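Local coordinates for D-alanine--D-alanine ligase (Acinetobacter baumannii ACICU, PDB 5D8D), which joins two D-alanine molecules into D-alanyl-D-alanine at the cost of ATP, a step in building the peptidoglycan cell wall, at residues Leu133-Glu144 with His169-Trp178. Numbering follows the deposited sequence.
Sequences LGLPVIIKPVHE and HDAVVMAEKW
Strands 137-141 and 173-177 pair antiparallel as the two inner strands of the four-stranded sheet in the central domain of this ATP-grasp ligase. Ile138 with Glu176 and Lys140 with Met174 are the hydrogen-bonded pairs. Each makes two nearly straight N-H...O bonds, such as Ile138 N to Glu176 O at 2.8 Å. Beyond the strands, Trp178 N bonds to Pro136 O, and Val142 N to Val172 O.

One face carries Ile138, Lys140, Met174 and Glu176. Lys140 NZ forms a salt bridge with Glu176 OE2 (3.1 Å), on the syn side, somewhat out of the carboxylate plane. The lysine chain turns at its third torsion (chi3 76°), which brings NZ to the extended Glu176. Lys104 holds the other carboxylate oxygen, OE1. Met174 lies alongside Lys140, their CG atoms 3.9 Å apart. Ile138 CB meets the Trp178 ring at its edge, 3.8 Å from CE3. Both segments fall in the predicted ATP-binding region, and Lys140 lies near Glu268, a predicted magnesium ligand.

The other face is apolar and tight. Ile139 CD1 presses on Ala175 CB, and Ile139 CG2 on Val173 CG1, each at 3.4 Å.

Past the strand ends, Asp170 OD2 accepts the N-H of His143 N (2.8 Å). Asp170 OD1 accepts that of His143 ND1 (3.3 Å) through its syn lone pair and lies almost in the ring plane. Ring and carboxylate are nearly coplanar, 24° apart. His143 NE2 also bonds weakly to Asp99.

Strand 117-120 flanks 173-177, and strand 151-153 flanks 137-141. Helix 159-169 covers the Ile139 face; helix 100-108 packs against Lys140 and Met174.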
loop_
_atom_site.group_PDB
_atom_site.type_symbol
_atom_site.label_atom_id
_atom_site.label_comp_id
_atom_site.label_asym_id
_atom_site.label_seq_id
_atom_site.Cartn_x
_atom_site.Cartn_y
_atom_site.Cartn_z
ATOM N N LEU A 133 -6.841 3.777 26.166
ATOM C CA LEU A 133 -7.422 4.880 25.371
ATOM C C LEU A 133 -8.224 5.891 26.193
ATOM O O LEU A 133 -8.172 7.089 25.904
ATOM C CB LEU A 133 -8.307 4.332 24.223
ATOM C CG LEU A 133 -7.703 4.051 22.827
ATOM C CD1 LEU A 133 -6.179 3.950 22.790
ATOM C CD2 LEU A 133 -8.332 2.800 22.220
ATOM N N GLY A 134 -8.974 5.402 27.186
ATOM C CA GLY A 134 -9.958 6.209 27.926
ATOM C C GLY A 134 -11.312 6.220 27.222
ATOM O O GLY A 134 -11.411 5.934 26.018
ATOM N N LEU A 135 -12.365 6.533 27.969
ATOM C CA LEU A 135 -13.672 6.767 27.357
ATOM C C LEU A 135 -13.856 8.276 27.159
ATOM O O LEU A 135 -13.344 9.072 27.947
ATOM C CB LEU A 135 -14.833 6.169 28.178
ATOM C CG LEU A 135 -15.078 4.647 28.019
ATOM C CD1 LEU A 135 -14.419 3.873 29.135
ATOM C CD2 LEU A 135 -16.543 4.271 27.998
ATOM N N PRO A 136 -14.547 8.681 26.099
ATOM C CA PRO A 136 -15.121 7.785 25.085
ATOM C C PRO A 136 -14.182 7.514 23.882
ATOM O O PRO A 136 -13.144 8.170 23.738
ATOM C CB PRO A 136 -16.395 8.532 24.649
ATOM C CG PRO A 136 -16.408 9.832 25.403
ATOM C CD PRO A 136 -15.028 10.056 25.924
ATOM N N VAL A 137 -14.547 6.530 23.054
ATOM C CA VAL A 137 -13.821 6.200 21.807
ATOM C C VAL A 137 -14.801 6.121 20.633
ATOM O O VAL A 137 -16.018 6.116 20.818
ATOM C CB VAL A 137 -13.007 4.866 21.891
ATOM C CG1 VAL A 137 -12.081 4.863 23.099
ATOM C CG2 VAL A 137 -13.922 3.646 21.895
ATOM N N ILE A 138 -14.244 6.052 19.430
ATOM C CA ILE A 138 -15.019 5.865 18.207
ATOM C C ILE A 138 -14.522 4.557 17.602
ATOM O O ILE A 138 -13.307 4.342 17.500
ATOM C CB ILE A 138 -14.897 7.066 17.224
ATOM C CG1 ILE A 138 -15.577 6.753 15.886
ATOM C CG2 ILE A 138 -13.449 7.476 16.964
ATOM C CD1 ILE A 138 -15.811 7.966 15.011
ATOM N N ILE A 139 -15.472 3.686 17.249
ATOM C CA ILE A 139 -15.209 2.385 16.602
ATOM C C ILE A 139 -15.470 2.554 15.111
ATOM O O ILE A 139 -16.585 2.921 14.725
ATOM C CB ILE A 139 -16.146 1.255 17.149
ATOM C CG1 ILE A 139 -16.034 1.108 18.686
ATOM C CG2 ILE A 139 -15.881 -0.077 16.445
ATOM C CD1 ILE A 139 -14.665 0.701 19.193
ATOM N N LYS A 140 -14.464 2.295 14.276
ATOM C CA LYS A 140 -14.627 2.444 12.820
ATOM C C LYS A 140 -14.019 1.274 12.052
ATOM O O LYS A 140 -13.021 0.707 12.501
ATOM C CB LYS A 140 -14.077 3.802 12.314
ATOM C CG LYS A 140 -12.710 4.231 12.835
ATOM C CD LYS A 140 -12.274 5.580 12.264
ATOM C CE LYS A 140 -12.997 6.758 12.903
ATOM N NZ LYS A 140 -12.391 8.062 12.486
ATOM N N PRO A 141 -14.630 0.903 10.895
ATOM C CA PRO A 141 -14.002 -0.121 10.065
ATOM C C PRO A 141 -12.723 0.463 9.503
ATOM O O PRO A 141 -12.702 1.634 9.099
ATOM C CB PRO A 141 -15.023 -0.374 8.949
ATOM C CG PRO A 141 -15.738 0.921 8.809
ATOM C CD PRO A 141 -15.782 1.522 10.202
ATOM N N VAL A 142 -11.674 -0.350 9.516
ATOM C CA VAL A 142 -10.345 0.064 9.085
ATOM C C VAL A 142 -10.283 0.460 7.594
ATOM O O VAL A 142 -9.534 1.382 7.246
ATOM C CB VAL A 142 -9.334 -1.064 9.386
ATOM C CG1 VAL A 142 -7.985 -0.788 8.750
ATOM C CG2 VAL A 142 -9.203 -1.251 10.894
ATOM N N HIS A 143 -11.056 -0.216 6.728
ATOM C CA HIS A 143 -10.820 -0.137 5.277
ATOM C C HIS A 143 -11.839 0.630 4.447
ATOM O O HIS A 143 -11.523 0.971 3.297
ATOM C CB HIS A 143 -10.612 -1.529 4.657
ATOM C CG HIS A 143 -9.279 -2.133 4.955
ATOM N ND1 HIS A 143 -9.122 -3.206 5.809
ATOM C CD2 HIS A 143 -8.041 -1.814 4.511
ATOM C CE1 HIS A 143 -7.839 -3.517 5.882
ATOM N NE2 HIS A 143 -7.163 -2.693 5.099
ATOM N N GLU A 144 -13.019 0.949 4.987
ATOM C CA GLU A 144 -14.027 1.698 4.184
ATOM C C GLU A 144 -13.560 3.067 3.595
ATOM O O GLU A 144 -14.213 3.594 2.678
ATOM C CB GLU A 144 -15.359 1.838 4.938
ATOM C CG GLU A 144 -16.186 0.552 4.970
ATOM C CD GLU A 144 -16.914 0.226 3.653
ATOM O OE1 GLU A 144 -16.397 0.515 2.548
ATOM O OE2 GLU A 144 -18.023 -0.348 3.711
ATOM N N HIS A 169 -18.868 -4.273 7.454
ATOM C CA HIS A 169 -17.999 -3.652 6.439
ATOM C C HIS A 169 -16.533 -4.131 6.465
ATOM O O HIS A 169 -15.796 -3.859 5.508
ATOM C CB HIS A 169 -18.015 -2.115 6.585
ATOM C CG HIS A 169 -19.389 -1.509 6.558
ATOM N ND1 HIS A 169 -20.009 -1.027 7.691
ATOM C CD2 HIS A 169 -20.265 -1.320 5.543
ATOM C CE1 HIS A 169 -21.205 -0.565 7.375
ATOM N NE2 HIS A 169 -21.385 -0.729 6.076
ATOM N N ASP A 170 -16.112 -4.824 7.538
ATOM C CA ASP A 170 -14.687 -5.142 7.762
ATOM C C ASP A 170 -14.441 -6.240 8.821
ATOM O O ASP A 170 -14.944 -6.151 9.930
ATOM C CB ASP A 170 -13.973 -3.863 8.216
ATOM C CG ASP A 170 -12.764 -3.531 7.374
ATOM O OD1 ASP A 170 -11.832 -4.362 7.277
ATOM O OD2 ASP A 170 -12.748 -2.408 6.828
ATOM N N ALA A 171 -13.651 -7.257 8.478
ATOM C CA ALA A 171 -13.126 -8.198 9.477
ATOM C C ALA A 171 -12.266 -7.467 10.516
ATOM O O ALA A 171 -12.337 -7.777 11.708
ATOM C CB ALA A 171 -12.304 -9.291 8.805
ATOM N N VAL A 172 -11.469 -6.492 10.053
ATOM C CA VAL A 172 -10.572 -5.690 10.920
ATOM C C VAL A 172 -11.149 -4.266 11.223
ATOM O O VAL A 172 -11.598 -3.534 10.327
ATOM C CB VAL A 172 -9.098 -5.699 10.389
ATOM C CG1 VAL A 172 -8.990 -5.218 8.939
ATOM C CG2 VAL A 172 -8.172 -4.915 11.322
ATOM N N VAL A 173 -11.147 -3.906 12.510
ATOM C CA VAL A 173 -11.849 -2.719 13.058
ATOM C C VAL A 173 -10.881 -2.024 14.045
ATOM O O VAL A 173 -10.077 -2.707 14.712
ATOM C CB VAL A 173 -13.179 -3.156 13.744
ATOM C CG1 VAL A 173 -13.825 -2.034 14.532
ATOM C CG2 VAL A 173 -14.172 -3.704 12.719
ATOM N N MET A 174 -10.911 -0.683 14.100
ATOM C CA MET A 174 -10.095 0.093 15.085
ATOM C C MET A 174 -10.954 0.905 16.044
ATOM O O MET A 174 -11.909 1.554 15.626
ATOM C CB MET A 174 -9.059 1.029 14.437
ATOM C CG MET A 174 -9.562 2.031 13.402
ATOM S SD MET A 174 -8.685 3.631 13.343
ATOM C CE MET A 174 -6.990 3.205 13.749
ATOM N N ALA A 175 -10.616 0.833 17.330
ATOM C CA ALA A 175 -11.146 1.760 18.324
ATOM C C ALA A 175 -10.143 2.907 18.447
ATOM O O ALA A 175 -9.000 2.685 18.830
ATOM C CB ALA A 175 -11.357 1.068 19.665
ATOM N N GLU A 176 -10.577 4.120 18.110
ATOM C CA GLU A 176 -9.751 5.323 18.195
ATOM C C GLU A 176 -10.253 6.192 19.372
ATOM O O GLU A 176 -11.480 6.316 19.580
ATOM C CB GLU A 176 -9.869 6.070 16.862
ATOM C CG GLU A 176 -8.954 7.279 16.654
ATOM C CD GLU A 176 -9.241 8.034 15.340
ATOM O OE1 GLU A 176 -8.287 8.566 14.740
ATOM O OE2 GLU A 176 -10.421 8.104 14.899
ATOM N N LYS A 177 -9.315 6.781 20.131
ATOM C CA LYS A 177 -9.629 7.757 21.208
ATOM C C LYS A 177 -10.482 8.923 20.705
ATOM O O LYS A 177 -10.064 9.599 19.777
ATOM C CB LYS A 177 -8.326 8.325 21.781
ATOM C CG LYS A 177 -8.476 9.480 22.759
ATOM C CD LYS A 177 -7.204 9.704 23.577
ATOM C CE LYS A 177 -7.080 11.132 24.126
ATOM N NZ LYS A 177 -6.936 11.124 25.610
ATOM N N TRP A 178 -11.645 9.174 21.316
ATOM C CA TRP A 178 -12.509 10.294 20.893
ATOM C C TRP A 178 -11.814 11.592 21.256
ATOM O O TRP A 178 -11.235 11.690 22.318
ATOM C CB TRP A 178 -13.892 10.256 21.562
ATOM C CG TRP A 178 -14.848 11.331 21.083
ATOM C CD1 TRP A 178 -15.100 12.533 21.685
ATOM C CD2 TRP A 178 -15.671 11.297 19.904
ATOM N NE1 TRP A 178 -16.031 13.246 20.961
ATOM C CE2 TRP A 178 -16.397 12.511 19.862
ATOM C CE3 TRP A 178 -15.865 10.359 18.878
ATOM C CZ2 TRP A 178 -17.306 12.809 18.825
ATOM C CZ3 TRP A 178 -16.773 10.656 17.850
ATOM C CH2 TRP A 178 -17.481 11.871 17.836
#